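Local coordinates for putative yopH targeting protein (Yersinia pestis, PDB 4GF3) that probably serves as the type III secretion chaperone SycH, binding the effector YopH and targeting it for secretion, at residues Thr58-Ser61 against Gln62-Ile66. Residues are numbered along the deposited sequence; the frame is centred on the assembly and turned at random.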
# COMPACT_ATOMS: atom_id res chain seq x y z
N THR A 58 -15.40 -0.52 13.35
CA THR A 58 -16.43 0.30 14.00
C THR A 58 -17.62 -0.55 14.46
O THR A 58 -18.26 -0.23 15.43
CB THR A 58 -16.99 1.36 13.04
OG1 THR A 58 -17.71 0.70 11.98
CG2 THR A 58 -15.87 2.20 12.46
N GLY A 59 -17.92 -1.63 13.74
CA GLY A 59 -19.07 -2.44 14.11
C GLY A 59 -19.32 -3.56 13.13
O GLY A 59 -18.66 -3.63 12.11
N GLN A 60 -20.29 -4.41 13.47
CA GLN A 60 -20.67 -5.59 12.65
C GLN A 60 -21.07 -5.22 11.21
O GLN A 60 -20.75 -5.95 10.25
CB GLN A 60 -21.84 -6.33 13.33
CG GLN A 60 -22.02 -7.74 12.81
CD GLN A 60 -23.32 -8.40 13.24
OE1 GLN A 60 -24.31 -7.74 13.50
NE2 GLN A 60 -23.32 -9.74 13.27
N SER A 61 -21.77 -4.08 11.08
CA SER A 61 -22.09 -3.46 9.80
C SER A 61 -20.89 -3.37 8.85
O SER A 61 -21.06 -3.65 7.65
CB SER A 61 -22.67 -2.04 9.98
OG SER A 61 -21.57 -1.09 10.08
N GLN A 62 -19.70 -2.99 9.33
CA GLN A 62 -18.59 -2.90 8.40
C GLN A 62 -18.17 -4.27 7.90
O GLN A 62 -17.65 -4.33 6.79
CB GLN A 62 -17.29 -2.34 8.97
CG GLN A 62 -17.38 -1.01 9.60
CD GLN A 62 -16.02 -0.40 9.86
OE1 GLN A 62 -15.14 -0.99 10.53
NE2 GLN A 62 -15.86 0.81 9.38
N LEU A 63 -18.28 -5.31 8.72
CA LEU A 63 -17.74 -6.60 8.32
C LEU A 63 -18.55 -7.10 7.13
O LEU A 63 -17.99 -7.67 6.21
CB LEU A 63 -17.78 -7.62 9.44
CG LEU A 63 -17.13 -7.31 10.81
CD1 LEU A 63 -17.72 -8.17 11.90
CD2 LEU A 63 -15.64 -7.51 10.83
N TYR A 64 -19.88 -6.92 7.18
CA TYR A 64 -20.74 -7.28 6.04
C TYR A 64 -20.40 -6.45 4.82
O TYR A 64 -20.13 -6.98 3.75
CB TYR A 64 -22.20 -7.04 6.34
CG TYR A 64 -22.85 -8.03 7.22
CD1 TYR A 64 -22.75 -7.91 8.62
CD2 TYR A 64 -23.63 -9.08 6.69
CE1 TYR A 64 -23.42 -8.79 9.48
CE2 TYR A 64 -24.26 -9.97 7.56
CZ TYR A 64 -24.17 -9.80 8.95
OH TYR A 64 -24.76 -10.67 9.80
N ASP A 65 -20.34 -5.14 4.99
CA ASP A 65 -20.00 -4.26 3.88
C ASP A 65 -18.74 -4.73 3.20
O ASP A 65 -18.70 -4.80 2.01
CB ASP A 65 -19.69 -2.82 4.32
CG ASP A 65 -20.87 -2.08 4.96
OD1 ASP A 65 -22.09 -2.42 4.77
OD2 ASP A 65 -20.56 -1.04 5.66
N ILE A 66 -17.68 -5.00 3.96
CA ILE A 66 -16.41 -5.41 3.36
C ILE A 66 -16.53 -6.80 2.67
O ILE A 66 -16.05 -7.01 1.55
CB ILE A 66 -15.25 -5.49 4.40
CG1 ILE A 66 -14.87 -4.13 5.00
CG2 ILE A 66 -14.02 -6.08 3.78
CD1 ILE A 66 -15.18 -2.93 4.15
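The Tyr64 ring turns an edge to the backbone of Gln60: the carbonyl O of Gln60 lies in the ring plane, 3.2 Å from Tyr64 CD1. One turn apart, the two side chains run alongside each other in the same direction, the amide and ring planes 78° apart, and Gln60 CG and CD both come within 3.8 Å of Tyr64 CE1. With chi1 at -163° the Gln60 chain leaves opposite its own N and stays extended, laying the amide along the CE1 side of the ring edge toward the hydroxyl. Gln60 O also accepts weak hydrogen bonds from the N-H groups of Leu63 and Tyr64. These residues lie in the N-terminal part of helix 60-68, a surface helix of the CesT-type chaperone chain, entered from strand 47-56 through a short loop. Gln62 N hydrogen-bonds to Gly59 O (3.0 Å), and the Asp65 N to Ser61 O hydrogen bond is nearly straight (171°). The extended Gln62 side chain reaches back to Thr58, crossing its side chain at about a right angle; Gln62 OE1 accepts a hydrogen bond from Thr58 N at 2.9 Å, the donor standing above the amide plane. Trp89 NE1, from strand 88-96, gives the same oxygen of the buried Gln62 a second hydrogen bond.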